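Local coordinates for Beta/alpha-amylase (Paenibacillus polymyxa, PDB 3VOC), which removes successive maltose units from the non-reducing ends of alpha-1,4-linked glucans through its family 14 beta-amylase domain, the part of the longer protein in this chain, at residues G273-A278 with D316-F321; K255-I260 with Q310-A315; L72-I77 with S149-I154; Q132-Y137 with H265-S270. All blocks are in the same frame, centred on the assembly; numbering follows the deposited sequence. Where two conformers were deposited one is given.

Contact 1. Residues G273-A278 with D316-F321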
loop_
_atom_site.group_PDB
_atom_site.type_symbol
_atom_site.label_atom_id
_atom_site.label_comp_id
_atom_site.label_asym_id
_atom_site.label_seq_id
_atom_site.Cartn_x
_atom_site.Cartn_y
_atom_site.Cartn_z
ATOM N N GLY A 273 17.816 7.641 9.904
ATOM C CA GLY A 273 18.319 8.441 8.787
ATOM C C GLY A 273 18.374 7.645 7.492
ATOM O O GLY A 273 19.293 7.812 6.685
ATOM N N VAL A 274 17.381 6.791 7.276
ATOM C CA VAL A 274 17.331 5.982 6.055
ATOM C C VAL A 274 16.165 6.440 5.179
ATOM O O VAL A 274 15.312 7.200 5.639
ATOM C CB VAL A 274 17.169 4.481 6.386
ATOM C CG1 VAL A 274 18.437 3.922 7.061
ATOM C CG2 VAL A 274 15.894 4.254 7.242
ATOM N N ARG A 275 16.135 5.997 3.921
ATOM C CA ARG A 275 14.966 6.232 3.046
ATOM C C ARG A 275 13.705 5.599 3.639
ATOM O O ARG A 275 13.752 4.487 4.178
ATOM C CB ARG A 275 15.188 5.640 1.639
ATOM C CG ARG A 275 16.336 6.252 0.822
ATOM C CD ARG A 275 16.236 7.772 0.751
ATOM N NE ARG A 275 14.985 8.196 0.128
ATOM C CZ ARG A 275 14.525 9.442 0.137
ATOM N NH1 ARG A 275 15.204 10.404 0.749
ATOM N NH2 ARG A 275 13.364 9.733 -0.450
ATOM N N ILE A 276 12.589 6.314 3.524
ATOM C CA ILE A 276 11.293 5.819 3.958
ATOM C C ILE A 276 10.440 5.682 2.701
ATOM O O ILE A 276 10.466 6.554 1.813
ATOM C CB ILE A 276 10.630 6.803 4.957
ATOM C CG1 ILE A 276 11.574 7.069 6.140
ATOM C CG2 ILE A 276 9.256 6.278 5.446
ATOM C CD1 ILE A 276 11.201 8.293 6.995
ATOM N N GLY A 277 9.693 4.584 2.619
ATOM C CA GLY A 277 8.859 4.361 1.456
ATOM C C GLY A 277 7.410 4.034 1.772
ATOM O O GLY A 277 7.046 3.725 2.917
ATOM N N ALA A 278 6.584 4.074 0.737
ATOM C CA ALA A 278 5.200 3.629 0.837
ATOM C C ALA A 278 4.819 3.033 -0.516
ATOM O O ALA A 278 5.567 3.165 -1.492
ATOM C CB ALA A 278 4.261 4.783 1.221
ATOM N N ASP A 316 9.004 13.327 0.371
ATOM C CA ASP A 316 10.322 12.698 0.430
ATOM C C ASP A 316 10.183 11.245 0.886
ATOM O O ASP A 316 10.778 10.827 1.883
ATOM C CB ASP A 316 11.286 13.487 1.334
ATOM C CG ASP A 316 12.710 12.975 1.243
ATOM O OD1 ASP A 316 13.115 12.579 0.143
ATOM O OD2 ASP A 316 13.418 12.961 2.275
ATOM N N LEU A 317 9.354 10.517 0.139
ATOM C CA LEU A 317 9.139 9.075 0.285
ATOM C C LEU A 317 9.463 8.362 -1.016
ATOM O O LEU A 317 9.158 8.867 -2.114
ATOM C CB LEU A 317 7.680 8.782 0.649
ATOM C CG LEU A 317 7.176 9.399 1.971
ATOM C CD1 LEU A 317 5.687 9.210 2.142
ATOM C CD2 LEU A 317 7.914 8.821 3.180
ATOM N N ASP A 318 10.078 7.189 -0.897
ATOM C CA ASP A 318 10.338 6.356 -2.062
ATOM C C ASP A 318 9.069 5.611 -2.421
ATOM O O ASP A 318 8.204 5.413 -1.571
ATOM C CB ASP A 318 11.472 5.370 -1.777
ATOM C CG ASP A 318 12.835 6.052 -1.662
ATOM O OD1 ASP A 318 12.931 7.278 -1.827
ATOM O OD2 ASP A 318 13.823 5.343 -1.429
ATOM N N LEU A 319 8.959 5.202 -3.679
ATOM C CA LEU A 319 7.729 4.565 -4.160
ATOM C C LEU A 319 7.969 3.092 -4.433
ATOM O O LEU A 319 8.888 2.733 -5.176
ATOM C CB LEU A 319 7.228 5.266 -5.438
ATOM C CG LEU A 319 6.081 4.593 -6.208
ATOM C CD1 LEU A 319 4.877 4.588 -5.319
ATOM C CD2 LEU A 319 5.773 5.354 -7.508
ATOM N N THR A 320 7.141 2.242 -3.828
ATOM C CA THR A 320 7.134 0.825 -4.145
ATOM C C THR A 320 5.930 0.575 -5.048
ATOM O O THR A 320 4.793 0.986 -4.742
ATOM C CB THR A 320 7.058 -0.043 -2.870
ATOM O OG1 THR A 320 8.255 0.146 -2.101
ATOM C CG2 THR A 320 6.873 -1.541 -3.211
ATOM N N PHE A 321 6.180 -0.074 -6.171
ATOM C CA PHE A 321 5.091 -0.502 -7.018
ATOM C C PHE A 321 5.145 -2.011 -7.179
ATOM O O PHE A 321 6.132 -2.647 -6.801
ATOM C CB PHE A 321 5.077 0.242 -8.370
ATOM C CG PHE A 321 3.743 0.175 -9.067
ATOM C CD1 PHE A 321 2.614 0.743 -8.475
ATOM C CD2 PHE A 321 3.604 -0.493 -10.284
ATOM C CE1 PHE A 321 1.353 0.654 -9.100
ATOM C CE2 PHE A 321 2.346 -0.578 -10.928
ATOM C CZ PHE A 321 1.227 -0.010 -10.332
HETATM O O HOH W 1 12.795 8.955 2.785
#

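Contact 2. Residues K255-I260 with Q310-A315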
loop_
_atom_site.group_PDB
_atom_site.type_symbol
_atom_site.label_atom_id
_atom_site.label_comp_id
_atom_site.label_asym_id
_atom_site.label_seq_id
_atom_site.Cartn_x
_atom_site.Cartn_y
_atom_site.Cartn_z
ATOM N N LYS A 255 -3.221 13.758 1.295
ATOM C CA LYS A 255 -3.012 14.410 2.585
ATOM C C LYS A 255 -2.562 13.393 3.640
ATOM O O LYS A 255 -1.679 13.674 4.459
ATOM C CB LYS A 255 -4.268 15.142 3.059
ATOM C CG LYS A 255 -4.052 15.851 4.404
ATOM C CD LYS A 255 -5.197 16.797 4.743
ATOM C CE LYS A 255 -4.963 17.477 6.094
ATOM N NZ LYS A 255 -6.194 18.170 6.592
ATOM N N HIS A 256 -3.143 12.196 3.578
ATOM C CA HIS A 256 -2.768 11.130 4.484
ATOM C C HIS A 256 -1.283 10.778 4.305
ATOM O O HIS A 256 -0.559 10.623 5.287
ATOM C CB HIS A 256 -3.659 9.908 4.229
ATOM C CG HIS A 256 -3.400 8.760 5.157
ATOM N ND1 HIS A 256 -3.507 8.870 6.527
ATOM C CD2 HIS A 256 -3.069 7.473 4.906
ATOM C CE1 HIS A 256 -3.229 7.703 7.081
ATOM N NE2 HIS A 256 -2.956 6.838 6.120
ATOM N N LEU A 257 -0.843 10.658 3.049
ATOM C CA LEU A 257 0.563 10.363 2.761
ATOM C C LEU A 257 1.461 11.434 3.377
ATOM O O LEU A 257 2.496 11.119 3.975
ATOM C CB LEU A 257 0.809 10.282 1.256
ATOM C CG LEU A 257 2.188 9.788 0.801
ATOM C CD1 LEU A 257 2.367 8.302 1.147
ATOM C CD2 LEU A 257 2.344 10.024 -0.720
ATOM N N GLY A 258 1.055 12.694 3.219
ATOM C CA GLY A 258 1.768 13.837 3.812
ATOM C C GLY A 258 1.878 13.726 5.329
ATOM O O GLY A 258 2.945 13.960 5.920
ATOM N N VAL A 259 0.763 13.385 5.963
ATOM C CA VAL A 259 0.708 13.280 7.413
ATOM C C VAL A 259 1.614 12.144 7.924
ATOM O O VAL A 259 2.421 12.353 8.821
ATOM C CB VAL A 259 -0.751 13.085 7.893
ATOM C CG1 VAL A 259 -0.792 12.653 9.361
ATOM C CG2 VAL A 259 -1.547 14.373 7.675
ATOM N N ILE A 260 1.490 10.953 7.336
ATOM C CA ILE A 260 2.253 9.793 7.816
ATOM C C ILE A 260 3.724 9.911 7.440
ATOM O O ILE A 260 4.595 9.495 8.194
ATOM C CB ILE A 260 1.621 8.432 7.397
ATOM C CG1 ILE A 260 1.739 8.196 5.887
ATOM C CG2 ILE A 260 0.157 8.404 7.867
ATOM C CD1 ILE A 260 1.161 6.846 5.398
ATOM N N GLN A 310 3.830 12.932 -7.548
ATOM C CA GLN A 310 4.343 14.218 -7.052
ATOM C C GLN A 310 4.278 14.338 -5.519
ATOM O O GLN A 310 5.188 14.916 -4.901
ATOM C CB GLN A 310 3.622 15.407 -7.702
ATOM C CG GLN A 310 4.203 16.788 -7.277
ATOM C CD GLN A 310 5.671 16.962 -7.620
ATOM O OE1 GLN A 310 6.481 17.428 -6.787
ATOM N NE2 GLN A 310 6.037 16.582 -8.844
ATOM N N LYS A 311 3.213 13.804 -4.915
ATOM C CA LYS A 311 3.080 13.838 -3.460
ATOM C C LYS A 311 4.142 12.975 -2.772
ATOM O O LYS A 311 4.624 13.340 -1.699
ATOM C CB LYS A 311 1.661 13.446 -3.017
ATOM C CG LYS A 311 1.367 13.695 -1.546
ATOM C CD LYS A 311 1.134 15.183 -1.247
ATOM C CE LYS A 311 0.819 15.412 0.221
ATOM N NZ LYS A 311 1.069 16.847 0.572
ATOM N N PHE A 312 4.511 11.845 -3.388
ATOM C CA PHE A 312 5.644 11.052 -2.891
ATOM C C PHE A 312 6.921 11.896 -2.872
ATOM O O PHE A 312 7.634 11.933 -1.872
ATOM C CB PHE A 312 5.860 9.779 -3.731
ATOM C CG PHE A 312 5.014 8.626 -3.293
ATOM C CD1 PHE A 312 3.657 8.587 -3.622
ATOM C CD2 PHE A 312 5.562 7.587 -2.539
ATOM C CE1 PHE A 312 2.849 7.534 -3.213
ATOM C CE2 PHE A 312 4.760 6.506 -2.120
ATOM C CZ PHE A 312 3.396 6.482 -2.466
ATOM N N LYS A 313 7.184 12.589 -3.978
ATOM C CA LYS A 313 8.358 13.451 -4.077
ATOM C C LYS A 313 8.315 14.525 -2.999
ATOM O O LYS A 313 9.310 14.749 -2.313
ATOM C CB LYS A 313 8.419 14.126 -5.449
ATOM C CG LYS A 313 9.750 14.818 -5.726
ATOM C CD LYS A 313 9.809 15.303 -7.175
ATOM C CE LYS A 313 11.137 15.999 -7.525
ATOM N NZ LYS A 313 12.315 15.116 -7.287
ATOM N N ASP A 314 7.165 15.193 -2.868
ATOM C CA ASP A 314 7.004 16.277 -1.882
ATOM C C ASP A 314 7.195 15.768 -0.459
ATOM O O ASP A 314 7.786 16.469 0.372
ATOM C CB ASP A 314 5.631 16.957 -1.996
ATOM C CG ASP A 314 5.454 17.720 -3.304
ATOM O OD1 ASP A 314 6.455 17.993 -4.018
ATOM O OD2 ASP A 314 4.294 18.055 -3.612
ATOM N N ALA A 315 6.680 14.565 -0.176
ATOM C CA ALA A 315 6.805 13.987 1.169
ATOM C C ALA A 315 8.175 13.344 1.410
ATOM O O ALA A 315 8.476 12.875 2.526
ATOM C CB ALA A 315 5.693 12.978 1.427
#

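Contact 3. Residues L72-I77 with S149-I154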
loop_
_atom_site.group_PDB
_atom_site.type_symbol
_atom_site.label_atom_id
_atom_site.label_comp_id
_atom_site.label_asym_id
_atom_site.label_seq_id
_atom_site.Cartn_x
_atom_site.Cartn_y
_atom_site.Cartn_z
ATOM N N LEU A 72 21.726 -10.850 7.462
ATOM C CA LEU A 72 20.840 -10.095 6.588
ATOM C C LEU A 72 20.466 -8.725 7.159
ATOM O O LEU A 72 20.509 -8.518 8.377
ATOM C CB LEU A 72 19.555 -10.886 6.336
ATOM C CG LEU A 72 19.774 -12.182 5.557
ATOM C CD1 LEU A 72 18.661 -13.200 5.818
ATOM C CD2 LEU A 72 19.916 -11.861 4.067
ATOM N N LYS A 73 20.109 -7.802 6.267
ATOM C CA LYS A 73 19.440 -6.565 6.667
ATOM C C LYS A 73 17.964 -6.813 6.945
ATOM O O LYS A 73 17.387 -7.808 6.482
ATOM C CB LYS A 73 19.567 -5.478 5.591
ATOM C CG LYS A 73 20.984 -5.049 5.276
ATOM C CD LYS A 73 21.857 -4.969 6.500
ATOM C CE LYS A 73 23.273 -4.539 6.114
ATOM N NZ LYS A 73 23.250 -3.115 5.716
ATOM N N TRP A 74 17.364 -5.897 7.710
ATOM C CA TRP A 74 15.937 -5.980 8.060
ATOM C C TRP A 74 15.174 -4.739 7.618
ATOM O O TRP A 74 15.533 -3.632 7.987
ATOM C CB TRP A 74 15.758 -6.154 9.569
ATOM C CG TRP A 74 14.337 -6.545 9.971
ATOM C CD1 TRP A 74 13.569 -7.555 9.427
ATOM C CD2 TRP A 74 13.533 -5.952 11.006
ATOM N NE1 TRP A 74 12.346 -7.616 10.060
ATOM C CE2 TRP A 74 12.299 -6.653 11.036
ATOM C CE3 TRP A 74 13.740 -4.902 11.919
ATOM C CZ2 TRP A 74 11.268 -6.327 11.937
ATOM C CZ3 TRP A 74 12.712 -4.584 12.822
ATOM C CH2 TRP A 74 11.495 -5.287 12.817
ATOM N N VAL A 75 14.118 -4.926 6.830
ATOM C CA VAL A 75 13.311 -3.791 6.374
ATOM C C VAL A 75 11.915 -3.918 6.952
ATOM O O VAL A 75 11.093 -4.701 6.457
ATOM C CB VAL A 75 13.266 -3.666 4.837
ATOM C CG1 VAL A 75 12.315 -2.513 4.404
ATOM C CG2 VAL A 75 14.684 -3.449 4.284
ATOM N N PRO A 76 11.641 -3.167 8.028
ATOM C CA PRO A 76 10.334 -3.252 8.660
ATOM C C PRO A 76 9.284 -2.448 7.883
ATOM O O PRO A 76 9.588 -1.370 7.364
ATOM C CB PRO A 76 10.585 -2.618 10.026
ATOM C CG PRO A 76 11.621 -1.563 9.728
ATOM C CD PRO A 76 12.526 -2.199 8.702
ATOM N N ILE A 77 8.085 -3.015 7.769
ATOM C CA ILE A 77 6.926 -2.299 7.279
ATOM C C ILE A 77 6.104 -2.028 8.535
ATOM O O ILE A 77 5.704 -2.963 9.219
ATOM C CB ILE A 77 6.079 -3.150 6.292
ATOM C CG1 ILE A 77 6.960 -3.673 5.133
ATOM C CG2 ILE A 77 4.874 -2.321 5.779
ATOM C CD1 ILE A 77 6.400 -4.947 4.397
ATOM N N SER A 149 22.104 -0.237 12.564
ATOM C CA SER A 149 23.002 -0.735 11.524
ATOM C C SER A 149 22.405 -1.823 10.613
ATOM O O SER A 149 22.925 -2.056 9.523
ATOM C CB SER A 149 24.293 -1.271 12.123
ATOM O OG SER A 149 24.089 -2.539 12.723
ATOM N N ILE A 150 21.349 -2.497 11.044
ATOM C CA ILE A 150 20.766 -3.532 10.180
ATOM C C ILE A 150 19.529 -3.085 9.388
ATOM O O ILE A 150 19.023 -3.845 8.555
ATOM C CB ILE A 150 20.479 -4.848 10.941
ATOM C CG1 ILE A 150 19.222 -4.715 11.810
ATOM C CG2 ILE A 150 21.746 -5.298 11.731
ATOM C CD1 ILE A 150 18.604 -6.051 12.216
ATOM N N ILE A 151 19.042 -1.872 9.653
ATOM C CA ILE A 151 17.833 -1.358 8.987
ATOM C C ILE A 151 18.236 -0.350 7.904
ATOM O O ILE A 151 18.643 0.766 8.211
ATOM C CB ILE A 151 16.837 -0.743 10.002
ATOM C CG1 ILE A 151 16.353 -1.804 10.997
ATOM C CG2 ILE A 151 15.636 -0.089 9.279
ATOM C CD1 ILE A 151 15.502 -1.254 12.129
ATOM N N PRO A 152 18.145 -0.750 6.625
ATOM C CA PRO A 152 18.595 0.138 5.550
ATOM C C PRO A 152 17.491 1.013 4.965
ATOM O O PRO A 152 17.775 1.918 4.179
ATOM C CB PRO A 152 19.062 -0.847 4.481
ATOM C CG PRO A 152 18.131 -2.020 4.644
ATOM C CD PRO A 152 17.791 -2.090 6.120
ATOM N N LYS A 153 16.250 0.744 5.355
ATOM C CA LYS A 153 15.081 1.352 4.730
ATOM C C LYS A 153 13.887 0.997 5.599
ATOM O O LYS A 153 13.869 -0.065 6.240
ATOM C CB LYS A 153 14.915 0.802 3.304
ATOM C CG LYS A 153 13.788 1.425 2.505
ATOM C CD LYS A 153 14.110 1.407 1.021
ATOM C CE LYS A 153 13.359 2.552 0.303
ATOM N NZ LYS A 153 13.811 2.760 -1.097
ATOM N N ILE A 154 12.901 1.885 5.655
ATOM C CA ILE A 154 11.666 1.614 6.412
ATOM C C ILE A 154 10.453 1.859 5.522
ATOM O O ILE A 154 10.434 2.852 4.796
ATOM C CB ILE A 154 11.564 2.517 7.676
ATOM C CG1 ILE A 154 12.769 2.260 8.606
ATOM C CG2 ILE A 154 10.229 2.282 8.410
ATOM C CD1 ILE A 154 12.960 3.274 9.751
HETATM O O HOH W 2 22.052 -0.759 6.906
#

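Contact 4. Residues Q132-Y137 with H265-S270. With CA (calcium ion), chain B.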
loop_
_atom_site.group_PDB
_atom_site.type_symbol
_atom_site.label_atom_id
_atom_site.label_comp_id
_atom_site.label_asym_id
_atom_site.label_seq_id
_atom_site.Cartn_x
_atom_site.Cartn_y
_atom_site.Cartn_z
ATOM N N GLN A 132 -2.114 8.632 16.346
ATOM C CA GLN A 132 -1.811 7.217 16.609
ATOM C C GLN A 132 -0.560 6.719 15.870
ATOM O O GLN A 132 0.266 6.030 16.462
ATOM C CB GLN A 132 -3.015 6.316 16.317
ATOM C CG GLN A 132 -4.158 6.441 17.342
ATOM C CD GLN A 132 -3.750 6.081 18.770
ATOM O OE1 GLN A 132 -2.913 5.202 19.001
ATOM N NE2 GLN A 132 -4.364 6.756 19.737
ATOM N N TYR A 133 -0.400 7.080 14.594
ATOM C CA TYR A 133 0.768 6.608 13.842
ATOM C C TYR A 133 2.038 7.268 14.369
ATOM O O TYR A 133 3.084 6.643 14.442
ATOM C CB TYR A 133 0.632 6.896 12.343
ATOM C CG TYR A 133 -0.392 6.049 11.564
ATOM C CD1 TYR A 133 -1.501 5.463 12.190
ATOM C CD2 TYR A 133 -0.273 5.900 10.187
ATOM C CE1 TYR A 133 -2.433 4.718 11.449
ATOM C CE2 TYR A 133 -1.201 5.159 9.442
ATOM C CZ TYR A 133 -2.283 4.589 10.082
ATOM O OH TYR A 133 -3.204 3.884 9.344
ATOM N N ASP A 134 1.929 8.546 14.717
ATOM C CA ASP A 134 3.051 9.293 15.316
ATOM C C ASP A 134 3.544 8.591 16.593
ATOM O O ASP A 134 4.751 8.374 16.755
ATOM C CB ASP A 134 2.616 10.749 15.578
ATOM C CG ASP A 134 3.768 11.664 16.006
ATOM O OD1 ASP A 134 4.948 11.361 15.751
ATOM O OD2 ASP A 134 3.466 12.720 16.587
ATOM N N GLU A 135 2.624 8.218 17.489
ATOM C CA GLU A 135 3.000 7.476 18.702
ATOM C C GLU A 135 3.649 6.129 18.385
ATOM O O GLU A 135 4.601 5.721 19.052
ATOM C CB GLU A 135 1.784 7.210 19.595
ATOM C CG GLU A 135 1.078 8.469 20.113
ATOM C CD GLU A 135 -0.262 8.147 20.753
ATOM O OE1 GLU A 135 -0.932 7.173 20.326
ATOM O OE2 GLU A 135 -0.655 8.876 21.684
ATOM N N LEU A 136 3.104 5.426 17.388
ATOM C CA LEU A 136 3.620 4.098 17.031
ATOM C C LEU A 136 5.025 4.202 16.409
ATOM O O LEU A 136 5.920 3.385 16.702
ATOM C CB LEU A 136 2.643 3.395 16.073
ATOM C CG LEU A 136 3.091 2.054 15.472
ATOM C CD1 LEU A 136 3.221 1.018 16.580
ATOM C CD2 LEU A 136 2.106 1.590 14.417
ATOM N N TYR A 137 5.229 5.207 15.560
ATOM C CA TYR A 137 6.541 5.397 14.921
ATOM C C TYR A 137 7.576 5.787 15.979
ATOM O O TYR A 137 8.729 5.336 15.943
ATOM C CB TYR A 137 6.482 6.470 13.827
ATOM C CG TYR A 137 5.577 6.184 12.616
ATOM C CD1 TYR A 137 5.072 4.915 12.359
ATOM C CD2 TYR A 137 5.260 7.206 11.720
ATOM C CE1 TYR A 137 4.254 4.676 11.225
ATOM C CE2 TYR A 137 4.454 6.983 10.592
ATOM C CZ TYR A 137 3.958 5.724 10.358
ATOM O OH TYR A 137 3.171 5.514 9.253
ATOM N N HIS A 265 9.252 10.805 9.118
ATOM C CA HIS A 265 10.479 11.593 9.046
ATOM C C HIS A 265 10.855 12.143 10.406
ATOM O O HIS A 265 12.014 12.093 10.804
ATOM C CB HIS A 265 10.368 12.717 8.018
ATOM C CG HIS A 265 10.667 12.274 6.623
ATOM N ND1 HIS A 265 11.943 11.953 6.203
ATOM C CD2 HIS A 265 9.862 12.107 5.546
ATOM C CE1 HIS A 265 11.908 11.594 4.932
ATOM N NE2 HIS A 265 10.658 11.673 4.512
ATOM N N LYS A 266 9.860 12.639 11.127
ATOM C CA LYS A 266 10.109 13.263 12.417
ATOM C C LYS A 266 10.708 12.264 13.402
ATOM O O LYS A 266 11.656 12.587 14.126
ATOM C CB LYS A 266 8.822 13.860 12.977
ATOM C CG LYS A 266 9.002 14.566 14.335
ATOM C CD LYS A 266 7.663 15.059 14.872
ATOM C CE LYS A 266 6.877 13.917 15.496
ATOM N NZ LYS A 266 5.727 14.393 16.322
ATOM N N ASN A 267 10.163 11.051 13.408
ATOM C CA ASN A 267 10.609 10.009 14.320
ATOM C C ASN A 267 11.838 9.221 13.873
ATOM O O ASN A 267 12.563 8.676 14.706
ATOM C CB ASN A 267 9.442 9.069 14.614
ATOM C CG ASN A 267 8.402 9.721 15.519
ATOM O OD1 ASN A 267 8.691 10.020 16.666
ATOM N ND2 ASN A 267 7.213 9.985 14.988
ATOM N N PHE A 268 12.071 9.146 12.570
ATOM C CA PHE A 268 13.094 8.230 12.052
ATOM C C PHE A 268 14.360 8.904 11.574
ATOM O O PHE A 268 15.419 8.278 11.588
ATOM C CB PHE A 268 12.556 7.353 10.903
ATOM C CG PHE A 268 11.395 6.472 11.282
ATOM C CD1 PHE A 268 11.228 6.014 12.601
ATOM C CD2 PHE A 268 10.483 6.065 10.308
ATOM C CE1 PHE A 268 10.146 5.194 12.951
ATOM C CE2 PHE A 268 9.403 5.228 10.638
ATOM C CZ PHE A 268 9.228 4.795 11.955
ATOM N N ASP A 269 14.257 10.149 11.108
ATOM C CA ASP A 269 15.390 10.761 10.409
ATOM C C ASP A 269 16.607 10.977 11.292
ATOM O O ASP A 269 17.725 10.874 10.809
ATOM C CB ASP A 269 15.006 12.070 9.715
ATOM C CG ASP A 269 14.209 11.837 8.439
ATOM O OD1 ASP A 269 13.922 10.671 8.104
ATOM O OD2 ASP A 269 13.834 12.824 7.797
ATOM N N SER A 270 16.394 11.263 12.570
ATOM C CA SER A 270 17.529 11.458 13.491
ATOM C C SER A 270 17.919 10.183 14.261
ATOM O O SER A 270 18.855 10.194 15.048
ATOM C CB SER A 270 17.247 12.618 14.447
ATOM O OG SER A 270 16.168 12.287 15.296
HETATM CA CA CA B . -1.204 4.954 20.563
HETATM O O HOH W 3 0.154 4.436 18.727
#

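Contact 1. Residues G273-A278 with D316-F321
Gly277 and Asp318 pair across the fifth and sixth strands of the (beta/alpha)8 barrel, the TIM-barrel fold of this catalytic domain. Backbone bonds join the two parallel strands: Ile276 O accepts from Asp318 N at 2.8 Å, Ala278 N gives to Asp318 O, and Ala278 O takes Thr320 N. Gly277 CA lies 3.3 Å from Asp318 O, a CA-H...O contact; glycine suits because a CB here would sit close to that oxygen.

The charged group lies at the start of the strands. Arg275 bends at chi2 (-52°) and chi3 (-60°), which folds its guanidinium over to the neighbouring strand. Arg275 NE and NH2 grip Asp318 OD1 side-on, with NH2 at 2.8 Å and both nitrogens on one face of the carboxylate. Arg275 NH1 and NH2 take Asp316 OD1 end-on, NH2 at 2.9 Å. Asp318 OD2 has Lys153 and Arg355 as further salt-bridge partners, which probably stabilise the buried carboxylate as an anion. With an alanine in place of Arg275, Asp316 would probably lose its cationic mate here and its carboxylate be freer to turn.

Apolar packing is small: Ile276 CG2 touches Leu317 CD2 at 3.7 Å, both aliphatic chains also meeting helix 240-268. One water bridges the segments, accepting from Ile276 N at 2.8 Å and bonding Asp316 O, while its oxygen sits 3.2 Å above the centre of the Arg275 guanidinium plane.

Contact 2. Residues K255-I260 with Q310-A315
Leu257 and Phe312 carry the packing between two neighbouring helices on the outside of the (beta/alpha)8 barrel, 240-268 and 305-315, which precede the fifth and sixth strands. Over these segments the axes lie 9.6 Å apart and run nearly parallel, 19° from each other.

Along the first helix, Lys255 comes first; exposed, it takes little part. Leu257 makes the main contact. Its CG stands anti to the backbone N (chi1 -172°), which sends CD2 across the gap and over one face of the Phe312 ring. Leu257 CD2 lies 3.8 Å from the centroid of the Phe312 ring, a CH-pi contact shifted toward the CD1-CE1 side, and 3.5 Å from Phe312 CD1. Leu257 CD2 also meets Lys311 CG at 3.9 Å, so the aliphatic part of a lysine borders the apolar patch. Behind the pair, Leu257 and Phe312 both rest on Ala278 of the barrel wall, where a small residue suits the bulk of its two neighbours.

Gly258 CA lies 4.0 Å from Lys311 CE in the conformer described; a CB here would come tight against that carbon, so glycine suits the place. The backbones come close here, Gly258 CA being 5.7 Å from Ala315 CA.

Contact 3. Residues L72-I77 with S149-I154
Pro152 fits its ring into a hollow on strand 73-77 made by Lys73 CB, Trp74 O and Val75 CG2. The strand is the third of the TIM barrel, and the segment 149-154 runs from a short 3-10 turn into the fourth. Pro152 CD comes to 3.3 Å from Trp74 O, and its CG meets Val75 CG2 at 3.7 Å, the two side chains crossing at about a right angle.

Ile151 and Pro76 fill the next space. Ile151 lies alongside Trp74, pointing the same way, with Ile151 CD1 4.1 Å from Trp74 CE3, while its other branch, CG2, packs crosswise on Pro76 CD at 3.8 Å. Farther along, Pro76 CG touches Ile154 CG1. Ile150 sets CG1 between its backbone N and carbonyl carbon (chi1 76°), and this turns its CD1 onto Trp74 CB, 3.9 Å away. Rigid proline rings and beta-branched isoleucines, with fewer accessible rotamers than unbranched chains, suit such a seam. Trp74 NE1 bonds to Thr40 OG1, and its side chain packs on helices 58-69 and 127-144.

Direct polar links are few. Trp74 N reaches Ile150 O at 2.8 Å, almost straight at 173°, and a water joins Lys73 NZ to Ser149 O. Lys153 O faces Pro76 CD at 3.5 Å and Val75 CG1, and it has no polar partner in the model. Two prolines, with no N-H to offer, therefore interrupt regular strand pairing here: the seam depends mainly on shape and apolar contact, at the price of one buried carbonyl left unsatisfied.

Contact 4. Residues Q132-Y137 with H265-S270
The calcium-bearing helix 127-144 packs here against the C-terminal part of helix 240-268, Asp134 and Tyr137 meeting Lys266, Asn267 and Phe268. On one side of the first helix, Gln132 OE1 at 2.3 Å and Glu135 OE1 at 2.2 Å bind the calcium ion. A water and Glu48, Asp52 and Asn53 complete its shell, and that water also donates to Gln132 O, tying the metal to the helix backbone.

The helix-helix contact uses a different side. Asp134 CG lies anti to the backbone N (chi1 -171°), and this carries the carboxylate over to the second helix. There Lys266, its chain bent at chi3, sets NZ 2.8 Å from Asp134 OD2 in a salt bridge on the syn side. Asn267 ND2 donates to Asp134 OD1, also at 2.8 Å and nearly in line with the C-O bond; the same amide nitrogen bonds to Ala263 O, which fixes the amide's rotation. Were Asp134 replaced by an alanine, Lys266 would probably be left without its charge partner and the Asn267 amide with one bond fewer.

Beside this polar cluster, Phe268 CZ packs on Tyr137 CB at 3.7 Å. The two rings are inclined at 43°, and Phe268 CE1 lies 3.3 Å from Tyr137 O. Large aromatic residues suit this buried side, where Tyr137 packs on Ile260 and Ala263 and Phe268 on Phe140 and Ala141.

The chemistry is thus divided around one helix: acidic and amide oxygens serve the metal on one side, while a separate carboxylate, probably ionised beside its lysine, joins the neighbouring helix.

In the fold
Contacts 1 and 3 belong to the barrel wall, their strands 275-279 and 153-156 being neighbours, and Gly277 N probably bonds to Ile154 O at 2.9 Å. Contacts 2 and 4 lie outside it and share helix 240-268. Contact 2 meets contact 1 at Phe312 O, probably hydrogen-bonded to Leu317 N at 3.0 Å. Contact 4 reaches contact 1 through His265 NE2, which bonds Asp316 O at 2.8 Å, and contact 3 through Ile154 CD1, 3.8 Å from Phe268 CD2. Contacts 2 and 3 do not touch. Contact 1 comes nearest the catalytic centre: the Thr320 side chain is about 4 Å from those of Glu359, the probable proton acceptor, and Lys279, which probably binds substrate.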